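Sensor histidine kinase CusS (Escherichia coli, PDB 5KU5) senses periplasmic copper and silver ions and activates the response regulator CusR by phosphorylation, as the histidine kinase of the CusS/CusR two-component system. Local coordinates at residues P94-P99 and S109-I114. Numbering follows the deposited sequence. Where two conformers were deposited one is given.
Sequences PTMMMP and SNWRMI. With AG (silver ion), chain E.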
loop_
_atom_site.group_PDB
_atom_site.type_symbol
_atom_site.label_atom_id
_atom_site.label_comp_id
_atom_site.label_asym_id
_atom_site.label_seq_id
_atom_site.Cartn_x
_atom_site.Cartn_y
_atom_site.Cartn_z
ATOM N N PRO A 94 -15.972 12.086 0.757
ATOM C CA PRO A 94 -17.031 11.521 -0.067
ATOM C C PRO A 94 -17.007 9.999 -0.105
ATOM O O PRO A 94 -16.114 9.368 0.473
ATOM C CB PRO A 94 -16.698 12.064 -1.458
ATOM C CG PRO A 94 -15.217 12.171 -1.464
ATOM C CD PRO A 94 -14.815 12.506 -0.056
ATOM N N THR A 95 -17.991 9.432 -0.797
ATOM C CA THR A 95 -18.003 8.012 -1.122
ATOM C C THR A 95 -17.167 7.786 -2.389
ATOM O O THR A 95 -17.315 8.507 -3.374
ATOM C CB THR A 95 -19.440 7.500 -1.338
ATOM O OG1 THR A 95 -20.195 7.695 -0.135
ATOM C CG2 THR A 95 -19.453 6.011 -1.708
ATOM N N MET A 96 -16.280 6.795 -2.338
ATOM C CA MET A 96 -15.502 6.374 -3.498
ATOM C C MET A 96 -16.209 5.195 -4.141
ATOM O O MET A 96 -16.521 4.220 -3.455
ATOM C CB MET A 96 -14.090 5.959 -3.079
ATOM C CG MET A 96 -13.176 5.611 -4.244
ATOM S SD MET A 96 -11.505 5.189 -3.723
ATOM C CE MET A 96 -10.848 4.542 -5.261
ATOM N N MET A 97 -16.452 5.286 -5.451
ATOM C CA MET A 97 -17.052 4.187 -6.210
ATOM C C MET A 97 -16.085 3.008 -6.207
ATOM O O MET A 97 -14.893 3.179 -6.477
ATOM C CB MET A 97 -17.359 4.622 -7.652
ATOM C CG MET A 97 -17.952 3.538 -8.551
ATOM S SD MET A 97 -19.401 2.711 -7.861
ATOM C CE MET A 97 -20.616 4.024 -7.927
ATOM N N MET A 98 -16.598 1.822 -5.891
ATOM C CA MET A 98 -15.793 0.606 -5.845
ATOM C C MET A 98 -16.485 -0.509 -6.629
ATOM O O MET A 98 -17.716 -0.516 -6.734
ATOM C CB MET A 98 -15.565 0.186 -4.389
ATOM C CG MET A 98 -14.699 1.144 -3.579
ATOM S SD MET A 98 -12.986 1.238 -4.129
ATOM C CE MET A 98 -12.319 -0.307 -3.519
ATOM N N PRO A 99 -15.697 -1.450 -7.187
ATOM C CA PRO A 99 -16.263 -2.493 -8.041
ATOM C C PRO A 99 -16.945 -3.611 -7.262
ATOM O O PRO A 99 -16.751 -3.740 -6.053
ATOM C CB PRO A 99 -15.032 -3.040 -8.770
ATOM C CG PRO A 99 -13.930 -2.876 -7.786
ATOM C CD PRO A 99 -14.234 -1.606 -7.041
ATOM N N SER A 109 -16.256 5.458 2.471
ATOM C CA SER A 109 -16.712 6.842 2.658
ATOM C C SER A 109 -16.122 7.584 3.875
ATOM O O SER A 109 -16.627 8.645 4.242
ATOM C CB SER A 109 -18.244 6.872 2.706
ATOM O OG SER A 109 -18.736 6.208 3.854
ATOM N N ASN A 110 -15.055 7.056 4.478
ATOM C CA ASN A 110 -14.418 7.683 5.651
ATOM C C ASN A 110 -12.910 7.717 5.491
ATOM O O ASN A 110 -12.312 6.715 5.098
ATOM C CB ASN A 110 -14.778 6.935 6.931
ATOM C CG ASN A 110 -16.256 6.990 7.237
ATOM O OD1 ASN A 110 -16.766 8.001 7.717
ATOM N ND2 ASN A 110 -16.955 5.902 6.951
ATOM N N TRP A 111 -12.296 8.858 5.812
ATOM C CA TRP A 111 -10.909 9.127 5.419
ATOM C C TRP A 111 -10.082 9.807 6.507
ATOM O O TRP A 111 -10.599 10.617 7.281
ATOM C CB TRP A 111 -10.879 9.996 4.150
ATOM C CG TRP A 111 -11.837 9.542 3.097
ATOM C CD1 TRP A 111 -13.141 9.914 2.969
ATOM C CD2 TRP A 111 -11.580 8.602 2.049
ATOM N NE1 TRP A 111 -13.712 9.274 1.898
ATOM C CE2 TRP A 111 -12.776 8.459 1.317
ATOM C CE3 TRP A 111 -10.450 7.871 1.654
ATOM C CZ2 TRP A 111 -12.881 7.611 0.206
ATOM C CZ3 TRP A 111 -10.550 7.028 0.548
ATOM C CH2 TRP A 111 -11.761 6.907 -0.163
ATOM N N ARG A 112 -8.795 9.456 6.552
ATOM C CA ARG A 112 -7.779 10.245 7.245
ATOM C C ARG A 112 -7.086 11.068 6.176
ATOM O O ARG A 112 -6.583 10.502 5.195
ATOM C CB ARG A 112 -6.763 9.367 7.983
ATOM C CG ARG A 112 -7.063 9.228 9.461
ATOM C CD ARG A 112 -5.970 8.511 10.235
ATOM N NE ARG A 112 -6.380 8.414 11.636
ATOM C CZ ARG A 112 -7.121 7.443 12.172
ATOM N NH1 ARG A 112 -7.524 6.387 11.464
ATOM N NH2 ARG A 112 -7.444 7.522 13.458
ATOM N N MET A 113 -7.058 12.390 6.373
ATOM C CA MET A 113 -6.535 13.324 5.376
ATOM C C MET A 113 -5.357 14.126 5.917
ATOM O O MET A 113 -5.369 14.556 7.070
ATOM C CB MET A 113 -7.641 14.280 4.910
ATOM C CG MET A 113 -7.230 15.230 3.789
ATOM S SD MET A 113 -6.512 16.787 4.360
ATOM C CE MET A 113 -7.957 17.602 5.033
ATOM N N ILE A 114 -4.354 14.323 5.063
ATOM C CA ILE A 114 -3.256 15.252 5.306
ATOM C C ILE A 114 -3.055 16.072 4.039
ATOM O O ILE A 114 -3.573 15.720 2.973
ATOM C CB ILE A 114 -1.933 14.542 5.680
ATOM C CG1 ILE A 114 -1.499 13.533 4.606
ATOM C CG2 ILE A 114 -2.074 13.848 7.029
ATOM C CD1 ILE A 114 -0.030 13.180 4.679
HETATM AG AG AG E . -11.917 3.039 -2.538
#
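Trp111 turns the edge of its indole toward Pro94 and Met96, joining the start of strand 111-122 to the metal-binding loop of the periplasmic sensor domain, a PDC fold. The tight half lies at this ring edge. Trp111 NE1 donates to Pro94 O at 2.8 Å; the bond is nearly straight (159° at the hydrogen) and lies close to both the indole plane and the carbonyl plane. The same oxygen takes a CA-H...O contact from Ser109 CA at 3.4 Å, so the carbonyl has one true hydrogen bond and a weaker CA-H contact, both from 109-114. Further round the edge, Met96 CB meets Trp111 CH2 at 3.9 Å. With CG anti to the backbone N (chi1 -175°) and the chain extended beyond, Met96 runs past the ring edge, where SD makes an edge-on Met-aromatic contact and binds the silver ion at 2.5 Å. Met98 SD, on a bent chain, binds the same ion at 2.6 Å, and Ser47 O and His108 ND1 complete the site. Leu50 of strand 49-54 packs against Pro94, Met96 and Trp111. A leucine in place of Trp111 would probably leave Pro94 O without its N-H donor and Met96 CB without the ring edge beside it. The looser, solvent side is at Thr95, an exposed residue whose meeting with 109-114 is slight: OG1 rests 3.5 Å from Ser109 CB.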